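Local coordinates for superantigen-like protein SSL10 (Staphylococcus aureus subsp. aureus, PDB 6LWT) that probably inhibits classical-pathway complement activation by binding the Fc region of human IgG, and blood clotting by interacting with prothrombin, at residues I106-K111 and A117-Y122; R159-I162 and S168-N171; G149-I154 and L172-K177. All coordinates share one frame; numbering follows the deposited sequence.

In the fold
All three contacts belong to the beta-grasp domain, but they sit at different depths. Contact 1 is a surface hairpin at one margin of the five-stranded sheet, and contact 2 is the partly buried hairpin at the other, their centres about 14 Å apart. Contact 3 is buried and pairs no strands: the loop after helix 133-148 meets the turn that follows strand 169-173. Contacts 2 and 3 share that strand and touch, joined by a backbone hydrogen bond between Val-160 and Leu-172. Backbone ladders dominate the hairpins, supplemented by waters and a tyrosine ring in contact 1 and by a cation-pi pair in contact 2; contact 3 relies on one tyrosine hydroxyl and leucine packing.

Contact 1 (I106-K111 and A117-Y122); sequences ILNISK and AFVKGY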
ATOM      1  N   ILE A 106     -15.351  -3.873   7.041  1.00 18.44           N
ATOM      2  CA  ILE A 106     -15.035  -4.751   8.145  1.00 18.65           C
ATOM      3  C   ILE A 106     -13.793  -5.573   7.820  1.00 18.71           C
ATOM      4  O   ILE A 106     -13.757  -6.285   6.823  1.00 18.96           O
ATOM      5  CB  ILE A 106     -16.206  -5.677   8.506  1.00 19.28           C
ATOM      6  CG1 ILE A 106     -17.476  -4.842   8.794  1.00 20.56           C
ATOM      7  CG2 ILE A 106     -15.816  -6.547   9.688  1.00 19.36           C
ATOM      8  CD1 ILE A 106     -17.335  -3.836   9.917  1.00 21.43           C
ATOM      9  N   LEU A 107     -12.810  -5.468   8.707  1.00 18.67           N
ATOM     10  CA  LEU A 107     -11.610  -6.286   8.678  1.00 19.19           C
ATOM     11  C   LEU A 107     -11.851  -7.486   9.581  1.00 19.06           C
ATOM     12  O   LEU A 107     -12.204  -7.308  10.752  1.00 19.40           O
ATOM     13  CB  LEU A 107     -10.430  -5.470   9.190  1.00 20.97           C
ATOM     14  CG  LEU A 107      -9.085  -6.137   9.451  1.00 23.05           C
ATOM     15  CD1 LEU A 107      -8.612  -6.913   8.258  1.00 24.55           C
ATOM     16  CD2 LEU A 107      -8.065  -5.062   9.839  1.00 25.19           C
ATOM     17  N   ASN A 108     -11.662  -8.693   9.066  1.00 16.98           N
ATOM     18  CA  ASN A 108     -11.794  -9.874   9.911  1.00 18.69           C
ATOM     19  C   ASN A 108     -10.518 -10.695   9.894  1.00 19.63           C
ATOM     20  O   ASN A 108      -9.929 -10.896   8.821  1.00 19.40           O
ATOM     21  CB  ASN A 108     -13.086 -10.668   9.648  1.00 18.77           C
ATOM     22  CG  ASN A 108     -13.098 -11.444   8.335  1.00 20.22           C
ATOM     23  OD1 ASN A 108     -13.704 -11.015   7.354  1.00 23.24           O
ATOM     24  ND2 ASN A 108     -12.502 -12.620   8.333  1.00 19.72           N
ATOM     25  N   ILE A 109     -10.118 -11.159  11.079  1.00 19.86           N
ATOM     26  CA  ILE A 109      -8.840 -11.821  11.283  1.00 21.42           C
ATOM     27  C   ILE A 109      -9.075 -13.244  11.796  1.00 21.12           C
ATOM     28  O   ILE A 109      -9.831 -13.457  12.779  1.00 18.21           O
ATOM     29  CB  ILE A 109      -7.964 -11.121  12.363  1.00 23.99           C
ATOM     30  CG1 ILE A 109      -8.060  -9.595  12.307  1.00 26.98           C
ATOM     31  CG2 ILE A 109      -6.503 -11.595  12.265  1.00 25.43           C
ATOM     32  CD1 ILE A 109      -7.471  -8.973  11.067  1.00 27.89           C
ATOM     33  N   SER A 110      -8.409 -14.195  11.142  1.00 20.97           N
ATOM     34  CA  SER A 110      -8.325 -15.563  11.616  1.00 22.98           C
ATOM     35  C   SER A 110      -6.847 -15.832  11.905  1.00 24.12           C
ATOM     36  O   SER A 110      -6.017 -15.775  10.985  1.00 21.65           O
ATOM     37  CB  SER A 110      -8.835 -16.515  10.565  1.00 24.80           C
ATOM     38  OG  SER A 110      -8.447 -17.836  10.911  1.00 28.32           O
ATOM     39  N   LYS A 111      -6.516 -16.084  13.174  1.00 25.13           N
ATOM     40  CA  LYS A 111      -5.121 -16.239  13.584  1.00 27.23           C
ATOM     41  C   LYS A 111      -4.869 -17.358  14.601  1.00 29.20           C
ATOM     42  O   LYS A 111      -3.884 -17.285  15.324  1.00 30.87           O
ATOM     43  CB  LYS A 111      -4.596 -14.909  14.127  1.00 27.81           C
ATOM     44  CG  LYS A 111      -5.369 -14.361  15.320  1.00 31.20           C
ATOM     45  CD  LYS A 111      -4.581 -13.297  16.063  1.00 33.04           C
ATOM     46  CE  LYS A 111      -5.454 -12.527  17.038  1.00 37.17           C
ATOM     47  NZ  LYS A 111      -5.809 -13.321  18.246  1.00 37.79           N
ATOM     48  N   ALA A 117     -11.608 -22.230  13.898  1.00 27.43           N
ATOM     49  CA  ALA A 117     -12.158 -21.227  12.992  1.00 26.32           C
ATOM     50  C   ALA A 117     -12.567 -19.925  13.684  1.00 23.71           C
ATOM     51  O   ALA A 117     -13.287 -19.130  13.079  1.00 22.73           O
ATOM     52  CB  ALA A 117     -13.352 -21.804  12.227  1.00 26.48           C
ATOM     53  N   PHE A 118     -12.120 -19.690  14.919  1.00 22.41           N
ATOM     54  CA  PHE A 118     -12.443 -18.446  15.615  1.00 21.84           C
ATOM     55  C   PHE A 118     -11.995 -17.220  14.789  1.00 21.46           C
ATOM     56  O   PHE A 118     -10.870 -17.176  14.301  1.00 18.95           O
ATOM     57  CB  PHE A 118     -11.774 -18.413  16.988  1.00 22.44           C
ATOM     58  CG  PHE A 118     -12.067 -17.179  17.760  1.00 22.38           C
ATOM     59  CD1 PHE A 118     -13.230 -17.080  18.506  1.00 22.31           C
ATOM     60  CD2 PHE A 118     -11.205 -16.092  17.720  1.00 22.89           C
ATOM     61  CE1 PHE A 118     -13.517 -15.923  19.217  1.00 22.58           C
ATOM     62  CE2 PHE A 118     -11.503 -14.928  18.419  1.00 22.79           C
ATOM     63  CZ  PHE A 118     -12.657 -14.849  19.170  1.00 22.60           C
ATOM     64  N   VAL A 119     -12.889 -16.253  14.617  1.00 19.17           N
ATOM     65  CA  VAL A 119     -12.604 -15.049  13.845  1.00 19.39           C
ATOM     66  C   VAL A 119     -13.162 -13.843  14.600  1.00 20.16           C
ATOM     67  O   VAL A 119     -14.239 -13.932  15.197  1.00 18.89           O
ATOM     68  CB  VAL A 119     -13.220 -15.113  12.423  1.00 19.77           C
ATOM     69  CG1 VAL A 119     -13.150 -13.771  11.702  1.00 19.79           C
ATOM     70  CG2 VAL A 119     -12.566 -16.192  11.569  1.00 21.00           C
ATOM     71  N   LYS A 120     -12.444 -12.723  14.562  1.00 19.81           N
ATOM     72  CA  LYS A 120     -12.966 -11.456  15.070  1.00 21.77           C
ATOM     73  C   LYS A 120     -12.962 -10.454  13.921  1.00 21.01           C
ATOM     74  O   LYS A 120     -11.947 -10.325  13.214  1.00 18.69           O
ATOM     75  CB  LYS A 120     -12.111 -10.961  16.238  1.00 25.76           C
ATOM     76  CG  LYS A 120     -12.609  -9.675  16.868  1.00 30.83           C
ATOM     77  CD  LYS A 120     -11.726  -9.175  18.017  1.00 34.91           C
ATOM     78  CE  LYS A 120     -12.328  -7.896  18.605  1.00 37.91           C
ATOM     79  NZ  LYS A 120     -11.538  -7.321  19.723  1.00 41.60           N
ATOM     80  N   GLY A 121     -14.096  -9.772  13.734  1.00 19.08           N
ATOM     81  CA  GLY A 121     -14.233  -8.729  12.733  1.00 18.82           C
ATOM     82  C   GLY A 121     -14.441  -7.377  13.382  1.00 18.43           C
ATOM     83  O   GLY A 121     -15.156  -7.272  14.381  1.00 17.02           O
ATOM     84  N   TYR A 122     -13.862  -6.338  12.796  1.00 17.63           N
ATOM     85  CA  TYR A 122     -14.036  -4.971  13.296  1.00 19.04           C
ATOM     86  C   TYR A 122     -13.816  -3.958  12.169  1.00 19.64           C
ATOM     87  O   TYR A 122     -13.178  -4.286  11.157  1.00 18.62           O
ATOM     88  CB  TYR A 122     -13.102  -4.709  14.485  1.00 19.55           C
ATOM     89  CG  TYR A 122     -11.663  -5.029  14.219  1.00 19.62           C
ATOM     90  CD1 TYR A 122     -10.787  -4.058  13.691  1.00 21.23           C
ATOM     91  CD2 TYR A 122     -11.165  -6.299  14.475  1.00 20.83           C
ATOM     92  CE1 TYR A 122      -9.449  -4.362  13.433  1.00 21.17           C
ATOM     93  CE2 TYR A 122      -9.839  -6.616  14.222  1.00 21.22           C
ATOM     94  CZ  TYR A 122      -8.986  -5.656  13.698  1.00 22.09           C
ATOM     95  OH  TYR A 122      -7.676  -6.038  13.463  1.00 21.46           O
TER
HETATM   96  O   HOH W   1      -9.070 -18.839  13.326  1.00 28.32           O
HETATM   97  O   HOH W   2      -8.591 -15.866  15.196  1.00 21.98           O
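The ring of Tyr-122 carries the backbone oxygen of Leu-107 over one face, 4.0 Å above its plane and displaced from the centre toward the rim. Leu-107 runs beside the tyrosine in the same direction and sets its CD2 3.9 Å from CE1 of Tyr-122. Ile-109 arrives obliquely, its CG1 4.0 Å from CE2 of the same ring. This placement follows from the first torsion of Tyr-122 (chi1 53°), which wedges CG between the backbone N and the carbonyl carbon and turns the ring back over strand 106-110. The phenol oxygen then lies against both aliphatic chains and is hydrogen-bonded to Tyr-148 OH of helix 133-148, while Lys-147 makes a cation-pi contact with the ring.

The second flat group, the amide of Asn-108, belongs to the other face of the sheet. Its ND2 rests 3.6 Å from CG1 of Val-119, whose second branch, CG2, packs on CB of Ser-110. Gly-121, the non-hydrogen-bonded partner of Asn-108, lies close, the two CA atoms 3.9 Å apart, consistent with its lack of a side chain. Leu-107 O is gripped by Tyr-122 N at 2.8 Å and also receives a CA-H...O contact from Gly-121. Leu-107 with Tyr-122 and Ile-109 with Lys-120 form the hydrogen-bonded pairs; the bond from Lys-120 N to Ile-109 O is the longest of the four, at 3.2 Å. Beyond it water takes over: Phe-118 O accepts from two waters, one bound to Ser-110 OG and the other to Lys-111 N.

Leu-107 and Ile-109 also pack on the helix, and strand 106-110 pairs in parallel with strand 192-198. Strand 120-123 thereby forms the sheet margin, the arrangement of the first hairpin in a beta-grasp fold.

Contact 2 (R159-I162 and S168-N171); sequences RVKI and SFYN
Ile-162 and Tyr-170 form a hydrogen-bonded pair in an antiparallel beta hairpin whose second strand, 169-173, is an outermost strand of the beta-grasp sheet and whose first, 159-164, lies next to it. This is the tight part of the contact. Ile-162 N reaches Tyr-170 O at 2.8 Å, and Tyr-170 N returns a bond of 2.9 Å to Ile-162 O. The same oxygen receives a CA-H...O contact from Phe-169, with CA at 3.1 Å. On this face Ile-162 packs against Leu-133, Leu-136 and Leu-140 of helix 133-148, and Tyr-170, which also touches Leu-133, directs its hydroxyl to a hydrogen bond with Glu-185.

The opposite face, bearing Lys-161, Phe-169 and Asn-171, is looser and more open to solvent. Asn-171, the non-hydrogen-bonded partner of Lys-161, lays its OD1 3.7 Å from CB of Lys-161 and also near CB of Arg-159. Farther along, the lysine chain, extended beyond CG, crosses the phenylalanine. With CG of Phe-169 lodged between its backbone N and carbonyl carbon (chi1 69°), the ring offers one face to the lysine. CE of Lys-161 lies above that face, offset toward the rim near CG. The ammonium group completes a cation-pi interaction: NZ of Lys-161 stands 4.1 Å from the centroid of the Phe-169 ring, only 3° off its normal.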
ATOM      1  N   ARG A 159      -2.510 -14.594   4.335  1.00 20.71           N
ATOM      2  CA  ARG A 159      -3.093 -13.966   3.166  1.00 21.49           C
ATOM      3  C   ARG A 159      -4.025 -12.858   3.597  1.00 21.25           C
ATOM      4  O   ARG A 159      -4.563 -12.880   4.706  1.00 19.49           O
ATOM      5  CB  ARG A 159      -3.891 -14.968   2.337  1.00 24.34           C
ATOM      6  CG  ARG A 159      -3.156 -16.250   1.960  1.00 27.33           C
ATOM      7  CD  ARG A 159      -2.018 -16.073   0.955  1.00 28.19           C
ATOM      8  NE  ARG A 159      -1.477 -17.404   0.662  1.00 30.07           N
ATOM      9  CZ  ARG A 159      -0.559 -18.051   1.387  1.00 32.79           C
ATOM     10  NH1 ARG A 159       0.009 -17.504   2.465  1.00 30.49           N
ATOM     11  NH2 ARG A 159      -0.197 -19.278   1.019  1.00 32.50           N
ATOM     12  N   VAL A 160      -4.201 -11.882   2.715  1.00 19.49           N
ATOM     13  CA  VAL A 160      -5.177 -10.827   2.948  1.00 20.20           C
ATOM     14  C   VAL A 160      -6.036 -10.679   1.706  1.00 18.65           C
ATOM     15  O   VAL A 160      -5.489 -10.375   0.667  1.00 20.48           O
ATOM     16  CB  VAL A 160      -4.501  -9.471   3.213  1.00 19.69           C
ATOM     17  CG1 VAL A 160      -5.571  -8.397   3.388  1.00 19.01           C
ATOM     18  CG2 VAL A 160      -3.575  -9.541   4.422  1.00 20.53           C
ATOM     19  N   LYS A 161      -7.352 -10.850   1.814  1.00 17.73           N
ATOM     20  CA  LYS A 161      -8.250 -10.731   0.662  1.00 18.33           C
ATOM     21  C   LYS A 161      -9.129  -9.497   0.828  1.00 16.88           C
ATOM     22  O   LYS A 161      -9.965  -9.445   1.733  1.00 15.43           O
ATOM     23  CB  LYS A 161      -9.113 -11.977   0.481  1.00 21.06           C
ATOM     24  CG  LYS A 161     -10.067 -11.917  -0.723  1.00 24.15           C
ATOM     25  CD  LYS A 161     -11.019 -13.109  -0.779  1.00 28.12           C
ATOM     26  CE  LYS A 161     -11.948 -13.033  -1.986  1.00 33.20           C
ATOM     27  NZ  LYS A 161     -12.348 -14.377  -2.502  1.00 35.14           N
ATOM     28  N   ILE A 162      -8.934  -8.534  -0.059  1.00 16.42           N
ATOM     29  CA  ILE A 162      -9.734  -7.317  -0.074  1.00 16.47           C
ATOM     30  C   ILE A 162     -10.843  -7.511  -1.119  1.00 17.51           C
ATOM     31  O   ILE A 162     -10.557  -7.619  -2.315  1.00 17.53           O
ATOM     32  CB  ILE A 162      -8.853  -6.098  -0.421  1.00 16.47           C
ATOM     33  CG1 ILE A 162      -7.715  -5.930   0.603  1.00 16.81           C
ATOM     34  CG2 ILE A 162      -9.688  -4.834  -0.531  1.00 16.57           C
ATOM     35  CD1 ILE A 162      -6.499  -5.222   0.042  1.00 17.37           C
ATOM     36  N   SER A 168     -15.302  -8.008  -7.243  1.00 20.31           N
ATOM     37  CA  SER A 168     -13.857  -7.887  -7.502  1.00 19.82           C
ATOM     38  C   SER A 168     -13.072  -8.096  -6.208  1.00 19.23           C
ATOM     39  O   SER A 168     -13.601  -7.934  -5.107  1.00 17.80           O
ATOM     40  CB  SER A 168     -13.508  -6.518  -8.071  1.00 20.80           C
ATOM     41  OG  SER A 168     -14.231  -6.228  -9.251  1.00 20.92           O
ATOM     42  N   PHE A 169     -11.809  -8.489  -6.327  1.00 18.91           N
ATOM     43  CA  PHE A 169     -11.005  -8.679  -5.152  1.00 17.29           C
ATOM     44  C   PHE A 169      -9.531  -8.663  -5.479  1.00 17.81           C
ATOM     45  O   PHE A 169      -9.115  -8.827  -6.647  1.00 16.20           O
ATOM     46  CB  PHE A 169     -11.382  -9.955  -4.375  1.00 17.54           C
ATOM     47  CG  PHE A 169     -11.048 -11.243  -5.083  1.00 18.44           C
ATOM     48  CD1 PHE A 169      -9.802 -11.848  -4.903  1.00 18.42           C
ATOM     49  CD2 PHE A 169     -11.978 -11.865  -5.908  1.00 18.16           C
ATOM     50  CE1 PHE A 169      -9.495 -13.046  -5.536  1.00 19.35           C
ATOM     51  CE2 PHE A 169     -11.686 -13.076  -6.527  1.00 19.31           C
ATOM     52  CZ  PHE A 169     -10.426 -13.650  -6.371  1.00 19.68           C
ATOM     53  N   TYR A 170      -8.759  -8.467  -4.419  1.00 17.88           N
ATOM     54  CA  TYR A 170      -7.305  -8.568  -4.474  1.00 18.79           C
ATOM     55  C   TYR A 170      -6.901  -9.523  -3.360  1.00 20.46           C
ATOM     56  O   TYR A 170      -7.196  -9.258  -2.192  1.00 19.80           O
ATOM     57  CB  TYR A 170      -6.647  -7.200  -4.234  1.00 21.10           C
ATOM     58  CG  TYR A 170      -7.108  -6.109  -5.181  1.00 23.28           C
ATOM     59  CD1 TYR A 170      -8.219  -5.330  -4.864  1.00 25.81           C
ATOM     60  CD2 TYR A 170      -6.492  -5.902  -6.418  1.00 24.43           C
ATOM     61  CE1 TYR A 170      -8.685  -4.345  -5.746  1.00 28.50           C
ATOM     62  CE2 TYR A 170      -6.947  -4.918  -7.293  1.00 27.34           C
ATOM     63  CZ  TYR A 170      -8.046  -4.143  -6.950  1.00 28.99           C
ATOM     64  OH  TYR A 170      -8.537  -3.157  -7.781  1.00 31.72           O
ATOM     65  N   ASN A 171      -6.204 -10.610  -3.701  1.00 19.18           N
ATOM     66  CA  ASN A 171      -5.689 -11.505  -2.683  1.00 19.73           C
ATOM     67  C   ASN A 171      -4.182 -11.275  -2.557  1.00 20.01           C
ATOM     68  O   ASN A 171      -3.436 -11.527  -3.510  1.00 19.27           O
ATOM     69  CB  ASN A 171      -6.030 -12.949  -3.025  1.00 21.66           C
ATOM     70  CG  ASN A 171      -5.613 -13.902  -1.934  1.00 25.33           C
ATOM     71  OD1 ASN A 171      -6.153 -13.859  -0.833  1.00 25.31           O
ATOM     72  ND2 ASN A 171      -4.598 -14.730  -2.212  1.00 27.66           N
TER

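Contact 3 (G149-I154 and L172-K177); sequences GLYKTI and LDLRSK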
ATOM      1  N   GLY A 149       1.690  -8.989  15.627  1.00 21.50           N
ATOM      2  CA  GLY A 149       3.084  -9.441  15.544  1.00 21.31           C
ATOM      3  C   GLY A 149       3.483 -10.044  14.219  1.00 21.62           C
ATOM      4  O   GLY A 149       4.484 -10.783  14.158  1.00 21.49           O
ATOM      5  N   LEU A 150       2.749  -9.735  13.134  1.00 20.22           N
ATOM      6  CA  LEU A 150       3.123 -10.260  11.824  1.00 20.44           C
ATOM      7  C   LEU A 150       4.593  -9.942  11.549  1.00 20.61           C
ATOM      8  O   LEU A 150       5.010  -8.810  11.752  1.00 20.85           O
ATOM      9  CB  LEU A 150       2.279  -9.644  10.713  1.00 20.19           C
ATOM     10  CG  LEU A 150       2.610 -10.037   9.275  1.00 20.66           C
ATOM     11  CD1 LEU A 150       2.248 -11.478   8.980  1.00 21.14           C
ATOM     12  CD2 LEU A 150       1.856  -9.100   8.332  1.00 20.90           C
ATOM     13  N   TYR A 151       5.335 -10.950  11.089  1.00 22.50           N
ATOM     14  CA  TYR A 151       6.789 -10.871  10.793  1.00 24.05           C
ATOM     15  C   TYR A 151       7.699 -10.638  12.017  1.00 26.42           C
ATOM     16  O   TYR A 151       8.919 -10.578  11.868  1.00 27.36           O
ATOM     17  CB  TYR A 151       7.117  -9.777   9.765  1.00 22.97           C
ATOM     18  CG  TYR A 151       6.287  -9.731   8.501  1.00 22.08           C
ATOM     19  CD1 TYR A 151       5.954 -10.890   7.822  1.00 22.78           C
ATOM     20  CD2 TYR A 151       5.895  -8.507   7.951  1.00 22.86           C
ATOM     21  CE1 TYR A 151       5.227 -10.843   6.639  1.00 22.04           C
ATOM     22  CE2 TYR A 151       5.172  -8.447   6.759  1.00 21.86           C
ATOM     23  CZ  TYR A 151       4.846  -9.623   6.109  1.00 22.13           C
ATOM     24  OH  TYR A 151       4.138  -9.611   4.934  1.00 20.95           O
ATOM     25  N   LYS A 152       7.124 -10.473  13.199  1.00 28.65           N
ATOM     26  CA  LYS A 152       7.875 -10.132  14.402  1.00 31.49           C
ATOM     27  C   LYS A 152       7.841 -11.334  15.326  1.00 31.88           C
ATOM     28  O   LYS A 152       8.876 -11.871  15.674  1.00 33.38           O
ATOM     29  CB  LYS A 152       7.274  -8.893  15.079  1.00 33.98           C
ATOM     30  CG  LYS A 152       8.211  -8.193  16.049  1.00 40.16           C
ATOM     31  CD  LYS A 152       7.459  -7.252  16.981  1.00 43.70           C
ATOM     32  CE  LYS A 152       8.408  -6.520  17.914  1.00 48.10           C
ATOM     33  NZ  LYS A 152       9.063  -5.367  17.235  1.00 51.62           N
ATOM     34  N   THR A 153       6.645 -11.755  15.718  1.00 29.01           N
ATOM     35  CA  THR A 153       6.472 -12.870  16.631  1.00 29.06           C
ATOM     36  C   THR A 153       5.687 -14.034  16.020  1.00 29.49           C
ATOM     37  O   THR A 153       5.615 -15.100  16.616  1.00 30.01           O
ATOM     38  CB  THR A 153       5.788 -12.370  17.921  1.00 30.12           C
ATOM     39  OG1 THR A 153       4.527 -11.771  17.597  1.00 28.52           O
ATOM     40  CG2 THR A 153       6.691 -11.313  18.641  1.00 30.28           C
ATOM     41  N   ILE A 154       5.087 -13.839  14.841  1.00 28.00           N
ATOM     42  CA  ILE A 154       4.412 -14.904  14.124  1.00 28.44           C
ATOM     43  C   ILE A 154       4.967 -14.957  12.709  1.00 27.97           C
ATOM     44  O   ILE A 154       5.645 -14.030  12.261  1.00 28.99           O
ATOM     45  CB  ILE A 154       2.876 -14.719  14.128  1.00 29.68           C
ATOM     46  CG1 ILE A 154       2.437 -13.476  13.345  1.00 28.48           C
ATOM     47  CG2 ILE A 154       2.365 -14.599  15.569  1.00 30.91           C
ATOM     48  CD1 ILE A 154       0.948 -13.417  13.102  1.00 28.53           C
ATOM     49  N   LEU A 172      -3.762 -10.773  -1.403  1.00 18.58           N
ATOM     50  CA  LEU A 172      -2.357 -10.454  -1.122  1.00 20.51           C
ATOM     51  C   LEU A 172      -1.674 -11.568  -0.356  1.00 19.68           C
ATOM     52  O   LEU A 172      -2.232 -12.111   0.607  1.00 19.50           O
ATOM     53  CB  LEU A 172      -2.261  -9.183  -0.298  1.00 21.35           C
ATOM     54  CG  LEU A 172      -2.972  -7.971  -0.873  1.00 23.07           C
ATOM     55  CD1 LEU A 172      -3.021  -6.851   0.145  1.00 23.96           C
ATOM     56  CD2 LEU A 172      -2.263  -7.509  -2.123  1.00 25.41           C
ATOM     57  N   ASP A 173      -0.467 -11.915  -0.799  1.00 18.68           N
ATOM     58  CA  ASP A 173       0.325 -12.948  -0.152  1.00 18.49           C
ATOM     59  C   ASP A 173       1.299 -12.291   0.834  1.00 17.52           C
ATOM     60  O   ASP A 173       2.222 -11.586   0.436  1.00 18.03           O
ATOM     61  CB  ASP A 173       1.085 -13.733  -1.217  1.00 20.92           C
ATOM     62  CG  ASP A 173       1.791 -14.971  -0.664  1.00 22.77           C
ATOM     63  OD1 ASP A 173       1.824 -15.206   0.579  1.00 22.15           O
ATOM     64  OD2 ASP A 173       2.321 -15.715  -1.521  1.00 25.46           O
ATOM     65  N   LEU A 174       1.110 -12.546   2.124  1.00 17.28           N
ATOM     66  CA  LEU A 174       1.982 -11.980   3.152  1.00 17.57           C
ATOM     67  C   LEU A 174       3.393 -12.600   3.160  1.00 18.70           C
ATOM     68  O   LEU A 174       4.286 -12.038   3.772  1.00 19.37           O
ATOM     69  CB  LEU A 174       1.353 -12.060   4.547  1.00 17.24           C
ATOM     70  CG  LEU A 174       0.003 -11.326   4.667  1.00 16.56           C
ATOM     71  CD1 LEU A 174      -0.599 -11.641   6.020  1.00 17.08           C
ATOM     72  CD2 LEU A 174       0.190  -9.834   4.466  1.00 17.59           C
ATOM     73  N   ARG A 175       3.601 -13.695   2.437  1.00 20.76           N
ATOM     74  CA  ARG A 175       4.934 -14.293   2.334  1.00 23.07           C
ATOM     75  C   ARG A 175       5.904 -13.516   1.430  1.00 25.15           C
ATOM     76  O   ARG A 175       7.093 -13.801   1.442  1.00 26.51           O
ATOM     77  CB  ARG A 175       4.852 -15.725   1.849  1.00 23.90           C
ATOM     78  CG  ARG A 175       3.968 -16.641   2.689  1.00 25.28           C
ATOM     79  CD  ARG A 175       3.797 -18.000   2.019  1.00 26.86           C
ATOM     80  NE  ARG A 175       3.138 -17.859   0.714  1.00 30.08           N
ATOM     81  CZ  ARG A 175       2.961 -18.848  -0.159  1.00 33.68           C
ATOM     82  NH1 ARG A 175       3.359 -20.086   0.123  1.00 34.55           N
ATOM     83  NH2 ARG A 175       2.371 -18.598  -1.320  1.00 35.94           N
ATOM     84  N   SER A 176       5.415 -12.556   0.656  1.00 25.29           N
ATOM     85  CA  SER A 176       6.310 -11.687  -0.095  1.00 27.87           C
ATOM     86  C   SER A 176       5.848 -10.248  -0.148  1.00 26.07           C
ATOM     87  O   SER A 176       4.703  -9.904   0.215  1.00 23.37           O
ATOM     88  CB  SER A 176       6.502 -12.236  -1.507  1.00 30.17           C
ATOM     89  OG  SER A 176       5.260 -12.469  -2.109  1.00 35.23           O
ATOM     90  N   LYS A 177       6.751  -9.404  -0.628  1.00 24.68           N
ATOM     91  CA  LYS A 177       6.442  -7.987  -0.812  1.00 25.77           C
ATOM     92  C   LYS A 177       5.422  -7.847  -1.930  1.00 22.92           C
ATOM     93  O   LYS A 177       5.435  -8.623  -2.881  1.00 20.25           O
ATOM     94  CB  LYS A 177       7.705  -7.183  -1.142  1.00 27.69           C
ATOM     95  CG  LYS A 177       7.567  -5.705  -0.815  1.00 30.55           C
ATOM     96  CD  LYS A 177       8.456  -4.764  -1.642  1.00 32.31           C
ATOM     97  CE  LYS A 177       9.886  -4.704  -1.161  1.00 32.77           C
ATOM     98  NZ  LYS A 177      10.667  -3.672  -1.913  1.00 31.40           N
TER
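Tyr-151 reaches the backbone of Leu-174 with its hydroxyl and the neighbouring ring edge. From CB, the first torsion (chi1 -48°) places CG anti to the carbonyl carbon and sends the ring over the side chain of its own neighbour, Leu-150. CG of Leu-150 lies under the centre of one face of the Tyr-151 ring, 3.6 Å from its plane. Farther out, CE1 of Tyr-151 comes within 3.2 Å of Leu-174 O, which sits at the ring edge and in its plane. The hydroxyl finishes the approach: Tyr-151 OH donates to Leu-174 O at 2.7 Å, in the carbonyl plane and on a lone pair, with a C=O...donor angle of 126°. That hydroxyl also touches CB of Leu-174 and is hydrogen-bonded to NH2 of Arg-141, which binds Ser-176 O as well, so the buried phenol has two polar partners. Beside it the leucines meet obliquely, CD1 of Leu-150 4.1 Å from CD1 of Leu-174.

Both backbones are tightly turned. Gly-149 O accepts from the N atoms of Lys-152, Thr-153 and Ile-154. In the other segment a type I turn from Asp-173 to Ser-176 presents the Leu-174 carbonyl. Asp-173 OD1 takes Arg-175 N at 3.0 Å in an Asx turn, and the Arg-175 guanidinium makes a side-on salt bridge to the same carboxylate, NE to OD1 and NH2 to OD2.

The contact thus fills the junction of several elements: Leu-150 and Tyr-151 lean on Leu-144 and Ile-145 of helix 133-148, respectively, the tyrosine also meets Leu-18, Tyr-19 and Tyr-22 of helix 14-22, and Leu-174 packs on Val-160 of strand 159-164.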